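Local coordinates for protein acetone carboxylase alpha subunit (Xanthobacter autotrophicus Py2, PDB 5M45) that forms the alpha subunit of acetone carboxylase, a metal-containing member of the hydantoinase B/oxoprolinase family that assembles into a six-chain complex, at residues Val192-Asp197 and Val395-Ser400; His343-His348 and Ser400-Val405. All coordinates share one frame; numbering follows the deposited sequence.

Contact 1: residues Val192-Asp197 and Val395-Ser400; sequences VQRFGD and VAFSYS
Asp197, Ala396 and Arg194 carry the meeting of two buried loops, in which one carboxylate grips two successive backbone N-H groups and the hydroxyl of Ser398. The Asp197 side chain extends with CG anti to the backbone N (chi1 -167°), which carries the carboxylate onto the backbone of Phe397 and Ser398. OD2 takes the N-H of Phe397 (N to OD2 2.9 Å, nearly straight), met from above the carboxylate plane. OD1 uses its syn lone pair for Ser398 N, at 3.1 Å and with a more bent N-H...O angle of 138°. From well above that plane, Ser398 OG gives the same OD1 a shorter bond of 2.7 Å. Gln191 NE2, just before Val192, is a further donor, so OD1 has three donors and OD2 one, and the buried carboxylate would probably be stabilised in its ionised form. Asp197 ends a type II beta turn that starts at Arg194 and is closed by the bond from Asp197 N to Arg194 O.

Beside the carboxylate, the methyl group of Ala396 presses on the backbone of Gln193, CB lying 3.6 Å from Gln193 C. Two waters extend the seam. One links Val192 O to Ala396 N; the other accepts from Arg194 NH1 and donates to Val395 O (water oxygen to Val395 O 2.7 Å). The Arg194 guanidinium has its charged partner in Asp143, a salt bridge through NH2, while its NH1 comes within 4.2 Å of Phe397 CE2.

The Ser398 carbonyl accepts from ND1 of His150, a manganese ligand, and so places this loop in the second shell of the metal. The turn loop joins strands 165-175 and 204-208 of the seven-stranded antiparallel sheet; its partner runs from strand 378-381 into helix 401-422, and a second copy of the subunit packs on Arg194.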
ATOM      1  N   VAL A 192      -8.512  -9.894  -3.305  1.00 14.16           N
ATOM      2  CA  VAL A 192      -8.723 -10.453  -4.640  1.00 14.58           C
ATOM      3  C   VAL A 192      -8.139  -9.663  -5.815  1.00 14.71           C
ATOM      4  O   VAL A 192      -8.325 -10.057  -6.981  1.00 14.37           O
ATOM      5  CB  VAL A 192     -10.208 -10.755  -4.920  1.00 15.17           C
ATOM      6  CG1 VAL A 192     -10.703 -11.783  -3.932  1.00 15.35           C
ATOM      7  CG2 VAL A 192     -11.082  -9.486  -4.881  1.00 15.44           C
ATOM      8  N   GLN A 193      -7.419  -8.585  -5.477  1.00 14.75           N
ATOM      9  CA  GLN A 193      -6.831  -7.627  -6.408  1.00 15.22           C
ATOM     10  C   GLN A 193      -5.536  -7.045  -5.791  1.00 14.23           C
ATOM     11  O   GLN A 193      -5.286  -7.221  -4.613  1.00 13.75           O
ATOM     12  CB  GLN A 193      -7.756  -6.403  -6.586  1.00 16.24           C
ATOM     13  CG  GLN A 193      -9.064  -6.656  -7.209  1.00 17.20           C
ATOM     14  CD  GLN A 193      -9.839  -5.372  -7.426  1.00 17.87           C
ATOM     15  OE1 GLN A 193      -9.618  -4.683  -8.411  1.00 18.65           O
ATOM     16  NE2 GLN A 193     -10.726  -5.038  -6.501  1.00 18.07           N
ATOM     17  N   ARG A 194      -4.796  -6.285  -6.599  1.00 13.77           N
ATOM     18  CA  ARG A 194      -3.589  -5.542  -6.174  1.00 13.17           C
ATOM     19  C   ARG A 194      -3.835  -4.692  -4.939  1.00 12.91           C
ATOM     20  O   ARG A 194      -2.954  -4.515  -4.107  1.00 12.70           O
ATOM     21  CB  ARG A 194      -3.128  -4.635  -7.331  1.00 13.30           C
ATOM     22  CG  ARG A 194      -1.814  -3.867  -7.156  1.00 13.14           C
ATOM     23  CD  ARG A 194      -1.498  -3.021  -8.380  1.00 13.21           C
ATOM     24  NE  ARG A 194      -0.151  -2.454  -8.356  1.00 12.95           N
ATOM     25  CZ  ARG A 194       0.991  -3.143  -8.476  1.00 12.90           C
ATOM     26  NH1 ARG A 194       0.995  -4.468  -8.733  1.00 12.84           N
ATOM     27  NH2 ARG A 194       2.179  -2.514  -8.349  1.00 12.80           N
ATOM     28  N   PHE A 195      -5.034  -4.135  -4.878  1.00 12.83           N
ATOM     29  CA  PHE A 195      -5.489  -3.279  -3.765  1.00 12.77           C
ATOM     30  C   PHE A 195      -5.741  -4.169  -2.515  1.00 12.64           C
ATOM     31  O   PHE A 195      -6.762  -4.881  -2.433  1.00 12.77           O
ATOM     32  CB  PHE A 195      -6.696  -2.465  -4.218  1.00 12.92           C
ATOM     33  CG  PHE A 195      -6.547  -1.884  -5.605  1.00 12.96           C
ATOM     34  CD1 PHE A 195      -5.464  -1.049  -5.914  1.00 12.96           C
ATOM     35  CD2 PHE A 195      -7.461  -2.175  -6.607  1.00 13.05           C
ATOM     36  CE1 PHE A 195      -5.299  -0.548  -7.200  1.00 13.10           C
ATOM     37  CE2 PHE A 195      -7.289  -1.636  -7.902  1.00 13.17           C
ATOM     38  CZ  PHE A 195      -6.191  -0.860  -8.197  1.00 13.04           C
ATOM     39  N   GLY A 196      -4.779  -4.177  -1.583  1.00 12.36           N
ATOM     40  CA  GLY A 196      -4.773  -5.139  -0.455  1.00 12.41           C
ATOM     41  C   GLY A 196      -3.801  -6.322  -0.581  1.00 12.31           C
ATOM     42  O   GLY A 196      -3.770  -7.180   0.308  1.00 12.45           O
ATOM     43  N   ASP A 197      -3.010  -6.379  -1.666  1.00 12.21           N
ATOM     44  CA  ASP A 197      -2.106  -7.501  -1.946  1.00 12.29           C
ATOM     45  C   ASP A 197      -0.704  -7.277  -1.310  1.00 12.20           C
ATOM     46  O   ASP A 197       0.185  -8.108  -1.482  1.00 12.21           O
ATOM     47  CB  ASP A 197      -1.978  -7.707  -3.469  1.00 12.30           C
ATOM     48  CG  ASP A 197      -1.323  -9.039  -3.866  1.00 12.46           C
ATOM     49  OD1 ASP A 197      -1.649 -10.134  -3.277  1.00 12.69           O
ATOM     50  OD2 ASP A 197      -0.505  -9.014  -4.825  1.00 12.46           O
ATOM     51  N   VAL A 395      -4.453  -7.356 -11.124  1.00 12.58           N
ATOM     52  CA  VAL A 395      -4.333  -8.725 -10.629  1.00 12.33           C
ATOM     53  C   VAL A 395      -3.500  -8.773  -9.320  1.00 12.13           C
ATOM     54  O   VAL A 395      -2.565  -7.946  -9.130  1.00 11.73           O
ATOM     55  CB  VAL A 395      -3.786  -9.726 -11.674  1.00 12.27           C
ATOM     56  CG1 VAL A 395      -4.743  -9.809 -12.869  1.00 12.30           C
ATOM     57  CG2 VAL A 395      -2.377  -9.381 -12.128  1.00 12.26           C
ATOM     58  N   ALA A 396      -3.846  -9.739  -8.462  1.00 11.96           N
ATOM     59  CA  ALA A 396      -3.075 -10.027  -7.243  1.00 11.99           C
ATOM     60  C   ALA A 396      -2.130 -11.243  -7.425  1.00 12.01           C
ATOM     61  O   ALA A 396      -2.397 -12.151  -8.244  1.00 12.09           O
ATOM     62  CB  ALA A 396      -4.025 -10.268  -6.087  1.00 12.04           C
ATOM     63  N   PHE A 397      -1.054 -11.240  -6.645  1.00 12.07           N
ATOM     64  CA  PHE A 397       0.090 -12.147  -6.792  1.00 11.96           C
ATOM     65  C   PHE A 397       0.595 -12.840  -5.498  1.00 11.78           C
ATOM     66  O   PHE A 397       1.549 -13.624  -5.592  1.00 11.67           O
ATOM     67  CB  PHE A 397       1.307 -11.351  -7.312  1.00 12.18           C
ATOM     68  CG  PHE A 397       1.109 -10.620  -8.616  1.00 12.40           C
ATOM     69  CD1 PHE A 397       1.413 -11.233  -9.814  1.00 12.40           C
ATOM     70  CD2 PHE A 397       0.714  -9.279  -8.625  1.00 12.60           C
ATOM     71  CE1 PHE A 397       1.293 -10.519 -11.027  1.00 12.71           C
ATOM     72  CE2 PHE A 397       0.630  -8.557  -9.816  1.00 12.74           C
ATOM     73  CZ  PHE A 397       0.918  -9.180 -11.025  1.00 12.68           C
ATOM     74  N   SER A 398       0.041 -12.556  -4.322  1.00 11.82           N
ATOM     75  CA  SER A 398       0.709 -13.002  -3.056  1.00 11.81           C
ATOM     76  C   SER A 398       1.083 -14.486  -3.028  1.00 11.49           C
ATOM     77  O   SER A 398       2.068 -14.842  -2.383  1.00 11.61           O
ATOM     78  CB  SER A 398      -0.129 -12.694  -1.796  1.00 12.12           C
ATOM     79  OG  SER A 398      -0.057 -11.308  -1.443  1.00 12.74           O
ATOM     80  N   TYR A 399       0.276 -15.352  -3.649  1.00 11.42           N
ATOM     81  CA  TYR A 399       0.572 -16.782  -3.720  1.00 11.42           C
ATOM     82  C   TYR A 399       0.603 -17.311  -5.176  1.00 11.65           C
ATOM     83  O   TYR A 399      -0.015 -18.327  -5.526  1.00 11.62           O
ATOM     84  CB  TYR A 399      -0.314 -17.627  -2.788  1.00 11.42           C
ATOM     85  CG  TYR A 399       0.198 -19.061  -2.711  1.00 11.10           C
ATOM     86  CD1 TYR A 399       1.535 -19.337  -2.545  1.00 10.97           C
ATOM     87  CD2 TYR A 399      -0.674 -20.133  -2.849  1.00 11.09           C
ATOM     88  CE1 TYR A 399       2.013 -20.655  -2.509  1.00 11.11           C
ATOM     89  CE2 TYR A 399      -0.215 -21.462  -2.826  1.00 11.02           C
ATOM     90  CZ  TYR A 399       1.118 -21.716  -2.678  1.00 10.99           C
ATOM     91  OH  TYR A 399       1.599 -23.017  -2.676  1.00 11.13           O
ATOM     92  N   SER A 400       1.361 -16.565  -5.986  1.00 11.68           N
ATOM     93  CA  SER A 400       1.684 -16.890  -7.382  1.00 12.05           C
ATOM     94  C   SER A 400       2.032 -18.377  -7.580  1.00 11.68           C
ATOM     95  O   SER A 400       1.660 -19.016  -8.581  1.00 11.52           O
ATOM     96  CB  SER A 400       2.924 -16.071  -7.787  1.00 12.44           C
ATOM     97  OG  SER A 400       2.767 -15.809  -9.142  1.00 13.97           O
TER
HETATM   98  O   HOH W   1      -6.634 -10.680  -9.174  1.00 10.55           O
HETATM   99  O   HOH W   2      -1.441  -5.755 -10.297  1.00 13.76           O

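Contact 2: residues His343-His348 and Ser400-Val405; sequences HTYNAH and SWHFLV. With ACT (acetate ion), chain N.
Tyr345 carries its CG anti to the carbonyl carbon (chi1 -38°), while His402 has its CG anti to the backbone N (chi1 -170°); these settings bring the two rings together in an aromatic cluster completed by His343 and Phe403. The cluster joins the loop ahead of helix 349-361 to the first turn of helix 401-422.

His402 turns its edge to the face of Tyr345 in a T-shaped pair, with centroids 4.7 Å apart and planes inclined at 57°. CD2 of the histidine stands over that face toward the rim, and His402 CB reaches Tyr345 CD1 at 3.6 Å. Both polar groups are tied outside the two segments: Tyr345 OH bonds to Tyr298 OH, and His402 NE2 to the carbonyl of Asp295, so each ring is also held through its polar atom.

Phe403 meets Tyr345 differently. The methylene CB of the tyrosine sits over the centre of the phenylalanine ring, a CH-pi contact 3.6 Å from the centroid. Coming from the opposite direction, His343 sets CE1 3.6 Å from Phe403 CE2, its ring steeply inclined to that of the phenylalanine. His343 ND1 accepts the N-H of Tyr345, which restrains the rotation of the imidazole. Val294 and Val296 of strand 286-297 pack on Phe403, and Trp387 meets it edge-to-face.

At the other end of the interface Ala347 CB touches Leu404 CD2. Trp401 points away from the loop and donates from NE1 to an acetate ion, probably from the crystallisation liquor. The carbonyl O of Tyr345 is buried without a hydrogen-bond partner. Next along the loop, the carbonyl of Asn346 accepts from Ser400 OG at 2.7 Å, the hydroxyl oxygen lying out of the carbonyl plane.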
ATOM      1  N   HIS A 343      -8.195 -13.658  -7.361  1.00 11.49           N
ATOM      2  CA  HIS A 343      -7.515 -14.472  -6.347  1.00 11.35           C
ATOM      3  C   HIS A 343      -6.047 -14.010  -6.317  1.00 11.25           C
ATOM      4  O   HIS A 343      -5.690 -13.077  -7.038  1.00 10.89           O
ATOM      5  CB  HIS A 343      -7.679 -15.964  -6.669  1.00 11.25           C
ATOM      6  CG  HIS A 343      -7.320 -16.335  -8.074  1.00 11.10           C
ATOM      7  ND1 HIS A 343      -6.057 -16.168  -8.592  1.00 11.08           N
ATOM      8  CD2 HIS A 343      -8.057 -16.869  -9.079  1.00 11.21           C
ATOM      9  CE1 HIS A 343      -6.021 -16.570  -9.853  1.00 11.08           C
ATOM     10  NE2 HIS A 343      -7.232 -16.986 -10.178  1.00 11.12           N
ATOM     11  N   THR A 344      -5.210 -14.681  -5.517  1.00 11.22           N
ATOM     12  CA  THR A 344      -3.784 -14.307  -5.347  1.00 11.23           C
ATOM     13  C   THR A 344      -2.778 -15.231  -6.064  1.00 11.18           C
ATOM     14  O   THR A 344      -1.588 -15.235  -5.724  1.00 11.40           O
ATOM     15  CB  THR A 344      -3.439 -14.196  -3.839  1.00 11.23           C
ATOM     16  OG1 THR A 344      -3.678 -15.432  -3.164  1.00 11.23           O
ATOM     17  CG2 THR A 344      -4.294 -13.106  -3.190  1.00 11.31           C
ATOM     18  N   TYR A 345      -3.224 -15.914  -7.122  1.00 11.22           N
ATOM     19  CA  TYR A 345      -2.463 -17.002  -7.808  1.00 11.03           C
ATOM     20  C   TYR A 345      -1.991 -16.624  -9.224  1.00 11.06           C
ATOM     21  O   TYR A 345      -1.394 -17.482  -9.934  1.00 11.10           O
ATOM     22  CB  TYR A 345      -3.268 -18.363  -7.803  1.00 11.08           C
ATOM     23  CG  TYR A 345      -4.014 -18.558  -6.475  1.00 11.10           C
ATOM     24  CD1 TYR A 345      -3.327 -18.474  -5.262  1.00 11.01           C
ATOM     25  CD2 TYR A 345      -5.389 -18.836  -6.437  1.00 11.23           C
ATOM     26  CE1 TYR A 345      -3.980 -18.572  -4.055  1.00 11.12           C
ATOM     27  CE2 TYR A 345      -6.062 -18.943  -5.210  1.00 11.35           C
ATOM     28  CZ  TYR A 345      -5.364 -18.812  -4.027  1.00 11.25           C
ATOM     29  OH  TYR A 345      -6.017 -18.859  -2.812  1.00 11.54           O
ATOM     30  N   ASN A 346      -2.207 -15.378  -9.649  1.00 10.94           N
ATOM     31  CA  ASN A 346      -1.773 -14.908 -10.948  1.00 10.95           C
ATOM     32  C   ASN A 346      -0.248 -14.731 -11.039  1.00 10.98           C
ATOM     33  O   ASN A 346       0.439 -14.629  -9.994  1.00 10.81           O
ATOM     34  CB  ASN A 346      -2.470 -13.572 -11.274  1.00 11.01           C
ATOM     35  CG  ASN A 346      -3.983 -13.680 -11.165  1.00 11.10           C
ATOM     36  OD1 ASN A 346      -4.618 -14.316 -11.997  1.00 11.15           O
ATOM     37  ND2 ASN A 346      -4.562 -13.115 -10.101  1.00 11.08           N
ATOM     38  N   ALA A 347       0.289 -14.683 -12.260  1.00 10.95           N
ATOM     39  CA  ALA A 347       1.725 -14.531 -12.439  1.00 11.16           C
ATOM     40  C   ALA A 347       2.111 -13.523 -13.544  1.00 11.43           C
ATOM     41  O   ALA A 347       1.360 -12.525 -13.793  1.00 11.72           O
ATOM     42  CB  ALA A 347       2.366 -15.940 -12.633  1.00 11.05           C
ATOM     43  N   HIS A 348       3.291 -13.690 -14.132  1.00 11.61           N
ATOM     44  CA  HIS A 348       3.859 -12.745 -15.087  1.00 11.85           C
ATOM     45  C   HIS A 348       4.796 -13.535 -15.988  1.00 11.92           C
ATOM     46  O   HIS A 348       5.302 -14.595 -15.566  1.00 11.84           O
ATOM     47  CB  HIS A 348       4.609 -11.650 -14.325  1.00 11.93           C
ATOM     48  CG  HIS A 348       5.082 -10.494 -15.157  1.00 12.07           C
ATOM     49  ND1 HIS A 348       6.227 -10.550 -15.912  1.00 12.18           N
ATOM     50  CD2 HIS A 348       4.632  -9.220 -15.264  1.00 12.26           C
ATOM     51  CE1 HIS A 348       6.435  -9.379 -16.502  1.00 12.39           C
ATOM     52  NE2 HIS A 348       5.486  -8.550 -16.113  1.00 12.38           N
ATOM     53  N   SER A 400       1.361 -16.565  -5.986  1.00 11.68           N
ATOM     54  CA  SER A 400       1.684 -16.890  -7.382  1.00 12.05           C
ATOM     55  C   SER A 400       2.032 -18.377  -7.580  1.00 11.68           C
ATOM     56  O   SER A 400       1.660 -19.016  -8.581  1.00 11.52           O
ATOM     57  CB  SER A 400       2.924 -16.071  -7.787  1.00 12.44           C
ATOM     58  OG  SER A 400       2.767 -15.809  -9.142  1.00 13.97           O
ATOM     59  N   TRP A 401       2.792 -18.890  -6.632  1.00 11.43           N
ATOM     60  CA  TRP A 401       3.257 -20.285  -6.665  1.00 11.50           C
ATOM     61  C   TRP A 401       2.163 -21.311  -6.867  1.00 11.37           C
ATOM     62  O   TRP A 401       2.436 -22.335  -7.463  1.00 11.69           O
ATOM     63  CB  TRP A 401       3.997 -20.668  -5.359  1.00 11.43           C
ATOM     64  CG  TRP A 401       5.194 -19.833  -4.993  1.00 11.45           C
ATOM     65  CD1 TRP A 401       5.329 -19.054  -3.884  1.00 11.53           C
ATOM     66  CD2 TRP A 401       6.444 -19.765  -5.698  1.00 11.54           C
ATOM     67  NE1 TRP A 401       6.608 -18.525  -3.824  1.00 11.58           N
ATOM     68  CE2 TRP A 401       7.305 -18.915  -4.939  1.00 11.70           C
ATOM     69  CE3 TRP A 401       6.931 -20.327  -6.886  1.00 11.42           C
ATOM     70  CZ2 TRP A 401       8.593 -18.612  -5.350  1.00 11.70           C
ATOM     71  CZ3 TRP A 401       8.234 -20.028  -7.272  1.00 11.63           C
ATOM     72  CH2 TRP A 401       9.053 -19.186  -6.506  1.00 11.68           C
ATOM     73  N   HIS A 402       0.970 -21.093  -6.337  1.00 11.41           N
ATOM     74  CA  HIS A 402      -0.137 -22.103  -6.442  1.00 11.44           C
ATOM     75  C   HIS A 402      -0.322 -22.592  -7.889  1.00 11.53           C
ATOM     76  O   HIS A 402      -0.395 -23.809  -8.162  1.00 11.38           O
ATOM     77  CB  HIS A 402      -1.430 -21.486  -5.942  1.00 11.56           C
ATOM     78  CG  HIS A 402      -2.572 -22.438  -5.771  1.00 11.56           C
ATOM     79  ND1 HIS A 402      -2.481 -23.594  -5.035  1.00 11.56           N
ATOM     80  CD2 HIS A 402      -3.854 -22.370  -6.206  1.00 11.73           C
ATOM     81  CE1 HIS A 402      -3.653 -24.212  -5.033  1.00 11.69           C
ATOM     82  NE2 HIS A 402      -4.507 -23.485  -5.736  1.00 11.79           N
ATOM     83  N   PHE A 403      -0.337 -21.612  -8.812  1.00 11.56           N
ATOM     84  CA  PHE A 403      -0.399 -21.905 -10.248  1.00 11.47           C
ATOM     85  C   PHE A 403       0.948 -22.289 -10.828  1.00 11.42           C
ATOM     86  O   PHE A 403       1.058 -23.264 -11.588  1.00 11.51           O
ATOM     87  CB  PHE A 403      -0.992 -20.693 -11.013  1.00 11.61           C
ATOM     88  CG  PHE A 403      -2.504 -20.511 -10.849  1.00 11.59           C
ATOM     89  CD1 PHE A 403      -3.276 -21.255  -9.925  1.00 11.68           C
ATOM     90  CD2 PHE A 403      -3.147 -19.577 -11.644  1.00 11.72           C
ATOM     91  CE1 PHE A 403      -4.651 -21.047  -9.827  1.00 11.71           C
ATOM     92  CE2 PHE A 403      -4.503 -19.368 -11.547  1.00 11.91           C
ATOM     93  CZ  PHE A 403      -5.263 -20.099 -10.628  1.00 11.83           C
ATOM     94  N   LEU A 404       1.985 -21.530 -10.490  1.00 11.27           N
ATOM     95  CA  LEU A 404       3.321 -21.749 -11.076  1.00 11.38           C
ATOM     96  C   LEU A 404       3.861 -23.182 -10.881  1.00 11.34           C
ATOM     97  O   LEU A 404       4.250 -23.837 -11.843  1.00 11.03           O
ATOM     98  CB  LEU A 404       4.346 -20.732 -10.496  1.00 11.52           C
ATOM     99  CG  LEU A 404       4.194 -19.240 -10.886  1.00 11.68           C
ATOM    100  CD1 LEU A 404       5.170 -18.374 -10.095  1.00 11.76           C
ATOM    101  CD2 LEU A 404       4.418 -19.021 -12.377  1.00 11.86           C
ATOM    102  N   VAL A 405       3.865 -23.660  -9.625  1.00 11.53           N
ATOM    103  CA  VAL A 405       4.442 -24.996  -9.313  1.00 11.75           C
ATOM    104  C   VAL A 405       3.597 -26.133  -9.918  1.00 11.96           C
ATOM    105  O   VAL A 405       4.126 -27.238 -10.162  1.00 11.96           O
ATOM    106  CB  VAL A 405       4.649 -25.243  -7.797  1.00 11.77           C
ATOM    107  CG1 VAL A 405       5.459 -24.124  -7.164  1.00 11.77           C
ATOM    108  CG2 VAL A 405       3.334 -25.425  -7.065  1.00 11.83           C
TER
HETATM  109  C   ACT N 802       9.286 -18.151  -1.821  1.00 13.46           C
HETATM  110  O   ACT N 802       8.160 -17.602  -1.814  1.00 13.13           O
HETATM  111  OXT ACT N 802      10.324 -17.455  -1.815  1.00 13.94           O
HETATM  112  CH3 ACT N 802       9.377 -19.653  -1.831  1.00 13.57           C

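In the fold
Both contacts are buried and form one continuous region, their centres about 10 Å apart. Residues 395-400 and 400-405 follow one another and share Ser400, so contact 1 holds the approach to helix 401-422 and contact 2 its first turn. Loop 343-348 also reaches back to contact 1: Tyr399 N probably bonds to Thr344 O, and Asn346 ND2 to Ala396 O, while Asn346 OD1 takes Gly341 N. The chemistry changes along the way. Contact 1, touched by a second subunit, relies on a carboxylate and bridging waters. Contact 2, its centre about 8 Å from the centre of the chain and touched by no other protein chain, relies mainly on aromatic rings.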